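Carbonic anhydrase (Sordaria macrospora, PDB 4O1J) probably catalyses the reversible hydration of carbon dioxide to hydrogencarbonate and a proton, as a zinc-dependent beta-class carbonic anhydrase. Local coordinates at residues 120-124 against 138-142. Residues are numbered along the deposited sequence; the frame is centred on the assembly and turned at random.
Sequences GALSD and LKTVR
The backbone oxygen of A121 is touched by the aliphatic parts of two long basic side chains: CD of K139 comes to 3.3 Å from A121 O, and CD of R142 also lies 3.3 Å from A121 O. Neither approach is a hydrogen bond; methylenes, not N-H groups, lie against this carbonyl in the last turn of its helix. K139 leaves its helix alongside A121 and bends at chi2 (90°) and chi4 (45°), which carries NZ past the helix end to D124. There OD1 of D124 and NZ of K139 form a long salt bridge of 3.8 Å, the two side chains crossing at about a right angle, while the same ammonium donates a hydrogen bond to the hydroxyl of Y143. With an alanine at K139, the D124 carboxylate and the Y143 hydroxyl would probably lose this partner, and the A121 carbonyl one of its methylene neighbours.

Deeper in, A121 points its methyl at the second helix, and its CB meets CB of L138 at 4.0 Å; so small a side chain lets the backbones come close, with the CA atoms of A121 and K139 just 5.0 Å apart. Further along, CD2 of L122 lies 3.8 Å from CG of R142. At the chain's exit from the helix, S123 turns its hydroxyl back to donate a hydrogen bond from OG to G120 O (3.0 Å), tilted 31° from the carbonyl plane.

The contact joins the C-terminal end of helix 116-122, which starts just after the zinc ligand C115, to helix 136-144. The side chain of L138 lies near the metal site, about 6 Å from that of C115, and also touches N166 of helix 155-176; that long helix packs against L122 and V141 through I162, while L149 of helix 146-151 touches both L122 and R142.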
ATOM      1  N   GLY A 120     -17.146  -2.028 -13.070  1.00 34.37           N
ATOM      2  CA  GLY A 120     -17.350  -1.902 -11.641  1.00 33.74           C
ATOM      3  C   GLY A 120     -17.333  -0.447 -11.227  1.00 35.40           C
ATOM      4  O   GLY A 120     -18.127  -0.018 -10.390  1.00 36.30           O
ATOM      5  N   ALA A 121     -16.431   0.322 -11.827  1.00 35.72           N
ATOM      6  CA  ALA A 121     -16.338   1.743 -11.520  1.00 34.44           C
ATOM      7  C   ALA A 121     -17.551   2.495 -12.057  1.00 35.26           C
ATOM      8  O   ALA A 121     -17.961   3.507 -11.490  1.00 35.01           O
ATOM      9  CB  ALA A 121     -15.059   2.324 -12.098  1.00 33.27           C
ATOM     10  N   LEU A 122     -18.141   1.986 -13.136  1.00 37.56           N
ATOM     11  CA  LEU A 122     -19.319   2.630 -13.715  1.00 38.57           C
ATOM     12  C   LEU A 122     -20.609   2.349 -12.939  1.00 39.72           C
ATOM     13  O   LEU A 122     -21.525   3.173 -12.931  1.00 39.81           O
ATOM     14  CB  LEU A 122     -19.486   2.204 -15.176  1.00 37.88           C
ATOM     15  CG  LEU A 122     -18.536   2.879 -16.168  1.00 37.63           C
ATOM     16  CD1 LEU A 122     -18.665   2.240 -17.539  1.00 39.01           C
ATOM     17  CD2 LEU A 122     -18.809   4.378 -16.248  1.00 36.17           C
ATOM     18  N   SER A 123     -20.687   1.196 -12.281  1.00 52.74           N
ATOM     19  CA  SER A 123     -21.860   0.897 -11.465  1.00 54.81           C
ATOM     20  C   SER A 123     -21.802   1.717 -10.180  1.00 56.31           C
ATOM     21  O   SER A 123     -20.758   2.274  -9.833  1.00 56.57           O
ATOM     22  CB  SER A 123     -21.960  -0.594 -11.150  1.00 54.76           C
ATOM     23  OG  SER A 123     -20.957  -0.989 -10.236  1.00 54.47           O
ATOM     24  N   ASP A 124     -22.931   1.832  -9.494  1.00 57.83           N
ATOM     25  CA  ASP A 124     -22.970   2.600  -8.255  1.00 58.25           C
ATOM     26  C   ASP A 124     -23.121   1.761  -6.990  1.00 59.73           C
ATOM     27  O   ASP A 124     -23.333   2.305  -5.903  1.00 60.88           O
ATOM     28  CB  ASP A 124     -24.074   3.641  -8.327  1.00 58.26           C
ATOM     29  CG  ASP A 124     -23.570   4.952  -8.867  1.00 59.66           C
ATOM     30  OD1 ASP A 124     -22.837   5.649  -8.129  1.00 59.76           O
ATOM     31  OD2 ASP A 124     -23.885   5.274 -10.030  1.00 60.47           O
ATOM     32  N   LEU A 138     -10.273   5.054 -10.438  1.00 26.91           N
ATOM     33  CA  LEU A 138     -11.079   4.866 -11.646  1.00 27.82           C
ATOM     34  C   LEU A 138     -12.464   5.478 -11.442  1.00 29.63           C
ATOM     35  O   LEU A 138     -13.057   6.038 -12.367  1.00 28.33           O
ATOM     36  CB  LEU A 138     -11.196   3.383 -12.006  1.00 27.42           C
ATOM     37  CG  LEU A 138     -10.801   2.956 -13.424  1.00 25.46           C
ATOM     38  CD1 LEU A 138     -11.192   1.508 -13.676  1.00 25.34           C
ATOM     39  CD2 LEU A 138     -11.424   3.866 -14.463  1.00 25.47           C
ATOM     40  N   LYS A 139     -12.975   5.352 -10.221  1.00 32.88           N
ATOM     41  CA  LYS A 139     -14.229   5.986  -9.831  1.00 33.09           C
ATOM     42  C   LYS A 139     -14.063   7.502  -9.882  1.00 32.71           C
ATOM     43  O   LYS A 139     -15.003   8.229 -10.201  1.00 33.04           O
ATOM     44  CB  LYS A 139     -14.644   5.529  -8.428  1.00 33.02           C
ATOM     45  CG  LYS A 139     -16.146   5.491  -8.176  1.00 33.57           C
ATOM     46  CD  LYS A 139     -16.717   4.118  -8.546  1.00 33.84           C
ATOM     47  CE  LYS A 139     -18.140   3.901  -8.036  1.00 34.55           C
ATOM     48  NZ  LYS A 139     -19.050   5.056  -8.273  1.00 35.28           N
ATOM     49  N   THR A 140     -12.853   7.976  -9.593  1.00 32.18           N
ATOM     50  CA  THR A 140     -12.562   9.406  -9.671  1.00 33.20           C
ATOM     51  C   THR A 140     -12.591   9.888 -11.112  1.00 33.69           C
ATOM     52  O   THR A 140     -13.099  10.965 -11.402  1.00 33.19           O
ATOM     53  CB  THR A 140     -11.193   9.745  -9.042  1.00 33.01           C
ATOM     54  OG1 THR A 140     -11.234   9.473  -7.637  1.00 32.56           O
ATOM     55  CG2 THR A 140     -10.858  11.217  -9.243  1.00 32.67           C
ATOM     56  N   VAL A 141     -12.068   9.072 -12.019  1.00 36.82           N
ATOM     57  CA  VAL A 141     -12.136   9.373 -13.446  1.00 38.42           C
ATOM     58  C   VAL A 141     -13.596   9.360 -13.913  1.00 39.59           C
ATOM     59  O   VAL A 141     -13.989  10.136 -14.788  1.00 40.37           O
ATOM     60  CB  VAL A 141     -11.291   8.377 -14.267  1.00 37.74           C
ATOM     61  CG1 VAL A 141     -11.513   8.572 -15.757  1.00 37.83           C
ATOM     62  CG2 VAL A 141      -9.823   8.557 -13.937  1.00 36.77           C
ATOM     63  N   ARG A 142     -14.398   8.489 -13.308  1.00 39.41           N
ATOM     64  CA  ARG A 142     -15.822   8.408 -13.620  1.00 39.19           C
ATOM     65  C   ARG A 142     -16.504   9.731 -13.324  1.00 39.36           C
ATOM     66  O   ARG A 142     -17.252  10.259 -14.150  1.00 40.49           O
ATOM     67  CB  ARG A 142     -16.496   7.295 -12.811  1.00 39.33           C
ATOM     68  CG  ARG A 142     -17.728   6.702 -13.463  1.00 39.96           C
ATOM     69  CD  ARG A 142     -18.867   6.545 -12.480  1.00 42.07           C
ATOM     70  NE  ARG A 142     -19.628   7.783 -12.370  1.00 46.09           N
ATOM     71  CZ  ARG A 142     -20.631   8.120 -13.178  1.00 48.85           C
ATOM     72  NH1 ARG A 142     -21.003   7.302 -14.155  1.00 47.86           N
ATOM     73  NH2 ARG A 142     -21.266   9.274 -13.008  1.00 51.02           N
TER